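Long-range contact in protein secretion chaperonin CsaA (Picrophilus torridus, PDB 5ZDI), which probably binds tRNA through an OB-fold domain and may act as a protein-secretion chaperone: residues I10-D22 against K32-K44. Sequence-based numbering, arbitrary orientation. Where two conformers were deposited one is given.
Sequences IDIRVGIIKEVSD and KLKIYFGDIIGYK
Ile41 CD1 sits over one face of the Arg13 guanidinium, toward its rim, 3.6 Å from Arg13 NH1. A bend at chi2 (-60°) turns the arginine chain back beside Asp11, whose carboxylate it grips side-on, NE to OD1 at 2.8 Å and NH2 to OD2. With an alanine here, Ile41 CD1 would probably lose the guanidinium it covers and Asp11 one of its ionic partners, Lys105 being another. Two residues on from Arg13, the Gly15 backbone is met obliquely by the Phe37 ring, whose CE1 is 3.6 Å from the glycine CA; a CB there would clash with the ring. Strands 12-22 and 32-36 pair as an antiparallel hairpin, interrupted by a classic bulge: Lys34 O takes a 2.8 Å bond from Lys18 N and a weak one from Glu19 N. Ile17, Val20, Leu33 and Ile35 share one face, where Leu33 reaches Ile17 CD1 with CD1 and Val20 CG1 with CD2. On the other face, Ile16 CG2 packs on Tyr36 CB. At the bulge, Lys18 CG meets the Tyr43 ring edge in plane. Strand 62-66 flanks 12-22, strand 43-48 pairs with 31-36, and Val83 of strand 77-88 packs on Ile35, within the curled OB-type sheet.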
ATOM      1  N   ILE A  10      -6.518   0.774 -10.654  1.00 20.76           N
ATOM      2  CA  ILE A  10      -6.027  -0.336  -9.827  1.00 21.70           C
ATOM      3  C   ILE A  10      -6.948  -0.546  -8.595  1.00 17.96           C
ATOM      4  O   ILE A  10      -7.266   0.374  -7.869  1.00 17.97           O
ATOM      5  CB  ILE A  10      -4.567  -0.133  -9.308  1.00 22.05           C
ATOM      6  CG1 ILE A  10      -3.636   0.536 -10.334  1.00 23.73           C
ATOM      7  CG2 ILE A  10      -3.994  -1.499  -8.877  1.00 20.49           C
ATOM      8  CD1 ILE A  10      -3.450  -0.212 -11.606  1.00 26.50           C
ATOM      9  N   ASP A  11      -7.395  -1.766  -8.427  1.00 17.73           N
ATOM     10  CA  ASP A  11      -8.243  -2.145  -7.338  1.00 18.13           C
ATOM     11  C   ASP A  11      -7.399  -2.743  -6.210  1.00 17.50           C
ATOM     12  O   ASP A  11      -6.911  -3.888  -6.329  1.00 17.52           O
ATOM     13  CB  ASP A  11      -9.347  -3.088  -7.791  1.00 18.19           C
ATOM     14  CG  ASP A  11     -10.470  -3.206  -6.736  1.00 20.01           C
ATOM     15  OD1 ASP A  11     -10.416  -2.502  -5.696  1.00 21.87           O
ATOM     16  OD2 ASP A  11     -11.465  -3.933  -6.990  1.00 18.57           O
ATOM     17  N   ILE A  12      -7.188  -1.946  -5.173  1.00 17.21           N
ATOM     18  CA  ILE A  12      -6.289  -2.372  -4.070  1.00 17.58           C
ATOM     19  C   ILE A  12      -7.145  -2.586  -2.838  1.00 16.74           C
ATOM     20  O   ILE A  12      -7.929  -1.661  -2.437  1.00 16.53           O
ATOM     21  CB  ILE A  12      -5.164  -1.394  -3.830  1.00 17.50           C
ATOM     22  CG1 ILE A  12      -4.430  -1.112  -5.147  1.00 19.74           C
ATOM     23  CG2 ILE A  12      -4.254  -1.902  -2.715  1.00 18.31           C
ATOM     24  CD1 ILE A  12      -3.370  -0.033  -5.045  1.00 19.82           C
ATOM     25  N   ARG A  13      -7.069  -3.804  -2.282  1.00 16.64           N
ATOM     26  CA  ARG A  13      -7.857  -4.164  -1.073  1.00 16.71           C
ATOM     27  C   ARG A  13      -7.058  -4.617   0.102  1.00 16.19           C
ATOM     28  O   ARG A  13      -5.997  -5.258  -0.051  1.00 15.30           O
ATOM     29  CB  ARG A  13      -8.807  -5.261  -1.430  1.00 17.40           C
ATOM     30  CG  ARG A  13      -9.794  -4.953  -2.553  1.00 17.97           C
ATOM     31  CD  ARG A  13     -10.715  -3.752  -2.261  1.00 16.76           C
ATOM     32  NE  ARG A  13     -11.599  -3.656  -3.449  1.00 17.54           N
ATOM     33  CZ  ARG A  13     -12.808  -4.216  -3.546  1.00 22.20           C
ATOM     34  NH1 ARG A  13     -13.457  -4.625  -2.448  1.00 22.28           N
ATOM     35  NH2 ARG A  13     -13.432  -4.215  -4.745  1.00 21.62           N
ATOM     36  N   VAL A  14      -7.682  -4.511   1.272  1.00 14.62           N
ATOM     37  CA  VAL A  14      -7.226  -5.213   2.439  1.00 16.07           C
ATOM     38  C   VAL A  14      -7.641  -6.666   2.321  1.00 16.55           C
ATOM     39  O   VAL A  14      -8.759  -6.972   1.856  1.00 16.91           O
ATOM     40  CB  VAL A  14      -7.876  -4.622   3.679  1.00 16.23           C
ATOM     41  CG1 VAL A  14      -7.498  -5.379   4.924  1.00 17.02           C
ATOM     42  CG2 VAL A  14      -7.523  -3.128   3.806  1.00 19.17           C
ATOM     43  N   GLY A  15      -6.713  -7.530   2.651  1.00 16.03           N
ATOM     44  CA  GLY A  15      -6.967  -8.968   2.697  1.00 14.73           C
ATOM     45  C   GLY A  15      -6.389  -9.529   4.013  1.00 16.26           C
ATOM     46  O   GLY A  15      -5.592  -8.864   4.600  1.00 15.73           O
ATOM     47  N   ILE A  16      -6.736 -10.752   4.380  1.00 16.00           N
ATOM     48  CA  ILE A  16      -6.145 -11.420   5.569  1.00 16.46           C
ATOM     49  C   ILE A  16      -5.667 -12.789   5.128  1.00 16.40           C
ATOM     50  O   ILE A  16      -6.416 -13.584   4.505  1.00 16.05           O
ATOM     51  CB  ILE A  16      -7.135 -11.498   6.743  1.00 18.17           C
ATOM     52  CG1 ILE A  16      -6.505 -12.185   7.966  1.00 18.69           C
ATOM     53  CG2 ILE A  16      -8.391 -12.247   6.347  1.00 17.62           C
ATOM     54  CD1 ILE A  16      -7.211 -11.898   9.271  1.00 21.68           C
ATOM     55  N   ILE A  17      -4.407 -13.095   5.439  1.00 15.00           N
ATOM     56  CA  ILE A  17      -3.867 -14.368   5.067  1.00 14.76           C
ATOM     57  C   ILE A  17      -4.459 -15.464   5.983  1.00 16.96           C
ATOM     58  O   ILE A  17      -4.363 -15.374   7.227  1.00 16.46           O
ATOM     59  CB  ILE A  17      -2.318 -14.355   5.161  1.00 13.93           C
ATOM     60  CG1 ILE A  17      -1.724 -13.348   4.149  1.00 13.87           C
ATOM     61  CG2 ILE A  17      -1.767 -15.718   4.962  1.00 13.62           C
ATOM     62  CD1 ILE A  17      -0.261 -13.018   4.340  1.00 15.26           C
ATOM     63  N   LYS A  18      -4.952 -16.537   5.378  1.00 14.93           N
ATOM     64  CA  LYS A  18      -5.559 -17.643   6.123  1.00 16.91           C
ATOM     65  C   LYS A  18      -4.804 -18.955   6.073  1.00 18.31           C
ATOM     66  O   LYS A  18      -4.950 -19.740   6.999  1.00 18.48           O
ATOM     67  CB  LYS A  18      -7.010 -17.876   5.732  1.00 18.67           C
ATOM     68  CG  LYS A  18      -7.890 -16.645   5.839  1.00 18.30           C
ATOM     69  CD  LYS A  18      -8.006 -16.051   7.233  1.00 19.85           C
ATOM     70  CE  LYS A  18      -8.699 -16.967   8.239  1.00 23.11           C
ATOM     71  NZ  LYS A  18      -9.004 -16.207   9.415  1.00 21.63           N
ATOM     72  N   GLU A  19      -4.050 -19.209   5.043  1.00 17.70           N
ATOM     73  CA  GLU A  19      -3.243 -20.415   4.913  1.00 18.35           C
ATOM     74  C   GLU A  19      -1.939 -20.063   4.201  1.00 16.66           C
ATOM     75  O   GLU A  19      -1.908 -19.145   3.334  1.00 16.92           O
ATOM     76  CB  GLU A  19      -3.958 -21.472   4.082  1.00 23.51           C
ATOM     77  CG  GLU A  19      -5.213 -21.969   4.706  1.00 31.64           C
ATOM     78  CD  GLU A  19      -5.618 -23.338   4.140  1.00 34.62           C
ATOM     79  OE1 GLU A  19      -6.330 -24.050   4.874  1.00 48.43           O
ATOM     80  OE2 GLU A  19      -5.194 -23.659   3.000  1.00 38.26           O
ATOM     81  N   VAL A  20      -0.864 -20.753   4.549  1.00 16.81           N
ATOM     82  CA  VAL A  20       0.446 -20.498   3.939  1.00 16.38           C
ATOM     83  C   VAL A  20       1.105 -21.841   3.684  1.00 18.71           C
ATOM     84  O   VAL A  20       1.092 -22.658   4.606  1.00 21.10           O
ATOM     85  CB  VAL A  20       1.405 -19.733   4.847  1.00 19.70           C
ATOM     86  CG1 VAL A  20       2.728 -19.404   4.089  1.00 18.45           C
ATOM     87  CG2 VAL A  20       0.799 -18.473   5.344  1.00 19.58           C
ATOM     88  N   SER A  21       1.671 -22.047   2.480  1.00 18.99           N
ATOM     89  CA  SER A  21       2.429 -23.273   2.205  0.50 18.67           C
ATOM     90  C   SER A  21       3.670 -22.922   1.384  1.00 20.13           C
ATOM     91  O   SER A  21       3.758 -21.890   0.801  1.00 17.65           O
ATOM     92  CB  SER A  21       1.559 -24.319   1.450  0.50 18.51           C
ATOM     93  OG  SER A  21       1.280 -23.937   0.109  0.50 16.85           O
ATOM     94  N   ASP A  22       4.659 -23.825   1.360  1.00 18.17           N
ATOM     95  CA  ASP A  22       5.815 -23.579   0.500  1.00 20.67           C
ATOM     96  C   ASP A  22       5.469 -23.706  -0.971  1.00 20.82           C
ATOM     97  O   ASP A  22       4.742 -24.624  -1.351  1.00 21.30           O
ATOM     98  CB  ASP A  22       7.022 -24.474   0.862  1.00 19.88           C
ATOM     99  CG  ASP A  22       7.514 -24.231   2.247  1.00 21.03           C
ATOM    100  OD1 ASP A  22       7.808 -23.074   2.571  1.00 22.93           O
ATOM    101  OD2 ASP A  22       7.706 -25.180   3.025  1.00 21.85           O
ATOM    102  N   LYS A  32       3.027 -19.968  -1.245  1.00 16.05           N
ATOM    103  CA  LYS A  32       1.607 -19.949  -1.685  1.00 19.06           C
ATOM    104  C   LYS A  32       0.761 -19.454  -0.508  1.00 17.21           C
ATOM    105  O   LYS A  32       0.769 -20.002   0.599  1.00 19.07           O
ATOM    106  CB  LYS A  32       1.135 -21.348  -2.150  1.00 17.29           C
ATOM    107  CG  LYS A  32       1.864 -21.941  -3.293  1.00 22.54           C
ATOM    108  CD  LYS A  32       1.353 -23.414  -3.334  1.00 26.19           C
ATOM    109  CE  LYS A  32       1.742 -24.010  -4.605  1.00 32.88           C
ATOM    110  NZ  LYS A  32       1.188 -25.391  -4.619  1.00 35.66           N
ATOM    111  N   LEU A  33      -0.004 -18.401  -0.744  1.00 16.68           N
ATOM    112  CA  LEU A  33      -0.882 -17.813   0.221  1.00 16.45           C
ATOM    113  C   LEU A  33      -2.344 -17.922  -0.219  1.00 16.29           C
ATOM    114  O   LEU A  33      -2.648 -17.689  -1.378  1.00 16.51           O
ATOM    115  CB  LEU A  33      -0.630 -16.280   0.292  1.00 15.30           C
ATOM    116  CG  LEU A  33       0.771 -15.817   0.516  1.00 14.93           C
ATOM    117  CD1 LEU A  33       0.800 -14.302   0.629  1.00 15.89           C
ATOM    118  CD2 LEU A  33       1.285 -16.406   1.803  1.00 13.27           C
ATOM    119  N   LYS A  34      -3.214 -18.295   0.718  1.00 16.55           N
ATOM    120  CA  LYS A  34      -4.658 -18.277   0.540  1.00 16.97           C
ATOM    121  C   LYS A  34      -5.184 -17.146   1.418  1.00 16.84           C
ATOM    122  O   LYS A  34      -5.017 -17.141   2.625  1.00 14.55           O
ATOM    123  CB  LYS A  34      -5.263 -19.628   0.857  1.00 16.95           C
ATOM    124  CG  LYS A  34      -6.770 -19.560   0.772  1.00 19.08           C
ATOM    125  CD  LYS A  34      -7.323 -20.966   0.930  1.00 21.54           C
ATOM    126  CE  LYS A  34      -8.814 -20.926   0.995  1.00 24.05           C
ATOM    127  NZ  LYS A  34      -9.193 -22.358   0.822  1.00 24.22           N
ATOM    128  N   ILE A  35      -5.783 -16.137   0.762  1.00 14.86           N
ATOM    129  CA  ILE A  35      -6.082 -14.835   1.384  1.00 14.00           C
ATOM    130  C   ILE A  35      -7.590 -14.563   1.226  1.00 14.77           C
ATOM    131  O   ILE A  35      -8.173 -14.774   0.115  1.00 15.55           O
ATOM    132  CB  ILE A  35      -5.325 -13.723   0.646  1.00 13.90           C
ATOM    133  CG1 ILE A  35      -3.857 -14.073   0.564  1.00 14.71           C
ATOM    134  CG2 ILE A  35      -5.568 -12.379   1.283  1.00 13.77           C
ATOM    135  CD1 ILE A  35      -2.996 -13.100  -0.172  1.00 16.95           C
ATOM    136  N   TYR A  36      -8.182 -14.090   2.302  1.00 14.35           N
ATOM    137  CA  TYR A  36      -9.642 -13.770   2.331  1.00 15.09           C
ATOM    138  C   TYR A  36      -9.795 -12.293   2.135  1.00 13.22           C
ATOM    139  O   TYR A  36      -9.121 -11.530   2.784  1.00 16.17           O
ATOM    140  CB  TYR A  36     -10.231 -14.164   3.670  1.00 15.38           C
ATOM    141  CG  TYR A  36     -11.737 -13.874   3.773  1.00 16.01           C
ATOM    142  CD1 TYR A  36     -12.652 -14.513   2.924  1.00 17.59           C
ATOM    143  CD2 TYR A  36     -12.238 -12.971   4.735  1.00 18.38           C
ATOM    144  CE1 TYR A  36     -14.024 -14.273   3.048  1.00 14.86           C
ATOM    145  CE2 TYR A  36     -13.610 -12.670   4.798  1.00 17.55           C
ATOM    146  CZ  TYR A  36     -14.475 -13.337   3.964  1.00 17.82           C
ATOM    147  OH  TYR A  36     -15.834 -13.051   4.052  1.00 18.75           O
ATOM    148  N   PHE A  37     -10.677 -11.892   1.201  1.00 14.24           N
ATOM    149  CA  PHE A  37     -10.866 -10.498   0.792  1.00 15.14           C
ATOM    150  C   PHE A  37     -12.340 -10.082   1.007  1.00 17.06           C
ATOM    151  O   PHE A  37     -12.842  -9.162   0.385  1.00 15.79           O
ATOM    152  CB  PHE A  37     -10.508 -10.405  -0.684  1.00 16.64           C
ATOM    153  CG  PHE A  37      -9.030 -10.355  -0.924  1.00 17.43           C
ATOM    154  CD1 PHE A  37      -8.306  -9.168  -0.704  1.00 16.00           C
ATOM    155  CD2 PHE A  37      -8.354 -11.450  -1.441  1.00 17.08           C
ATOM    156  CE1 PHE A  37      -6.936  -9.094  -0.900  1.00 16.16           C
ATOM    157  CE2 PHE A  37      -6.969 -11.386  -1.680  1.00 16.23           C
ATOM    158  CZ  PHE A  37      -6.267 -10.241  -1.401  1.00 16.98           C
ATOM    159  N   GLY A  38     -13.039 -10.794   1.872  1.00 19.00           N
ATOM    160  CA  GLY A  38     -14.394 -10.356   2.279  1.00 19.66           C
ATOM    161  C   GLY A  38     -15.454 -11.197   1.550  1.00 18.44           C
ATOM    162  O   GLY A  38     -15.156 -11.988   0.615  1.00 18.81           O
ATOM    163  N   ASP A  39     -16.707 -10.880   1.822  1.00 19.62           N
ATOM    164  CA  ASP A  39     -17.868 -11.660   1.393  0.50 22.24           C
ATOM    165  C   ASP A  39     -18.147 -11.662  -0.095  1.00 22.36           C
ATOM    166  O   ASP A  39     -18.941 -12.498  -0.591  1.00 25.55           O
ATOM    167  CB  ASP A  39     -19.177 -11.131   2.037  0.50 22.63           C
ATOM    168  CG  ASP A  39     -19.247 -11.326   3.526  0.50 26.01           C
ATOM    169  OD1 ASP A  39     -18.888 -12.419   4.038  0.50 28.84           O
ATOM    170  OD2 ASP A  39     -19.690 -10.364   4.199  0.50 25.21           O
ATOM    171  N   ILE A  40     -17.680 -10.643  -0.810  1.00 20.52           N
ATOM    172  CA  ILE A  40     -17.937 -10.536  -2.234  1.00 22.89           C
ATOM    173  C   ILE A  40     -16.786 -11.134  -3.058  1.00 23.06           C
ATOM    174  O   ILE A  40     -16.978 -11.997  -3.926  1.00 23.24           O
ATOM    175  CB  ILE A  40     -18.215  -9.071  -2.628  1.00 26.66           C
ATOM    176  CG1 ILE A  40     -19.503  -8.598  -1.927  1.00 30.65           C
ATOM    177  CG2 ILE A  40     -18.317  -8.924  -4.131  1.00 25.90           C
ATOM    178  CD1 ILE A  40     -19.566  -7.091  -1.723  1.00 35.68           C
ATOM    179  N   ILE A  41     -15.553 -10.733  -2.764  1.00 20.17           N
ATOM    180  CA  ILE A  41     -14.411 -11.295  -3.523  1.00 19.25           C
ATOM    181  C   ILE A  41     -14.105 -12.773  -3.156  1.00 18.81           C
ATOM    182  O   ILE A  41     -13.757 -13.613  -3.973  1.00 21.92           O
ATOM    183  CB  ILE A  41     -13.161 -10.412  -3.338  1.00 21.00           C
ATOM    184  CG1 ILE A  41     -13.502  -9.024  -3.932  1.00 21.47           C
ATOM    185  CG2 ILE A  41     -11.920 -11.019  -4.056  1.00 20.90           C
ATOM    186  CD1 ILE A  41     -12.511  -7.958  -3.539  1.00 19.66           C
ATOM    187  N   GLY A  42     -14.265 -13.050  -1.904  1.00 18.10           N
ATOM    188  CA  GLY A  42     -13.903 -14.327  -1.305  1.00 18.69           C
ATOM    189  C   GLY A  42     -12.412 -14.584  -1.225  1.00 18.37           C
ATOM    190  O   GLY A  42     -11.650 -13.642  -0.943  1.00 18.71           O
ATOM    191  N   TYR A  43     -12.013 -15.858  -1.442  1.00 17.58           N
ATOM    192  CA  TYR A  43     -10.607 -16.261  -1.319  1.00 17.44           C
ATOM    193  C   TYR A  43      -9.868 -16.151  -2.622  1.00 17.15           C
ATOM    194  O   TYR A  43     -10.393 -16.494  -3.688  1.00 18.25           O
ATOM    195  CB  TYR A  43     -10.528 -17.720  -0.827  1.00 18.81           C
ATOM    196  CG  TYR A  43     -10.936 -17.851   0.602  1.00 17.89           C
ATOM    197  CD1 TYR A  43     -10.024 -17.661   1.631  1.00 18.56           C
ATOM    198  CD2 TYR A  43     -12.251 -18.113   0.960  1.00 16.92           C
ATOM    199  CE1 TYR A  43     -10.400 -17.761   2.976  1.00 17.67           C
ATOM    200  CE2 TYR A  43     -12.619 -18.178   2.302  1.00 17.35           C
ATOM    201  CZ  TYR A  43     -11.687 -18.052   3.293  1.00 17.95           C
ATOM    202  OH  TYR A  43     -12.126 -18.156   4.606  1.00 20.58           O
ATOM    203  N   LYS A  44      -8.604 -15.733  -2.573  1.00 16.65           N
ATOM    204  CA  LYS A  44      -7.755 -15.700  -3.740  1.00 17.95           C
ATOM    205  C   LYS A  44      -6.406 -16.227  -3.266  1.00 17.13           C
ATOM    206  O   LYS A  44      -5.993 -16.001  -2.107  1.00 17.17           O
ATOM    207  CB  LYS A  44      -7.594 -14.301  -4.278  1.00 18.34           C
ATOM    208  CG  LYS A  44      -8.839 -13.557  -4.766  1.00 19.07           C
ATOM    209  CD  LYS A  44      -9.361 -14.205  -6.031  1.00 21.41           C
ATOM    210  CE  LYS A  44     -10.755 -13.642  -6.398  1.00 25.36           C
ATOM    211  NZ  LYS A  44     -11.393 -14.514  -7.477  1.00 28.43           N
TER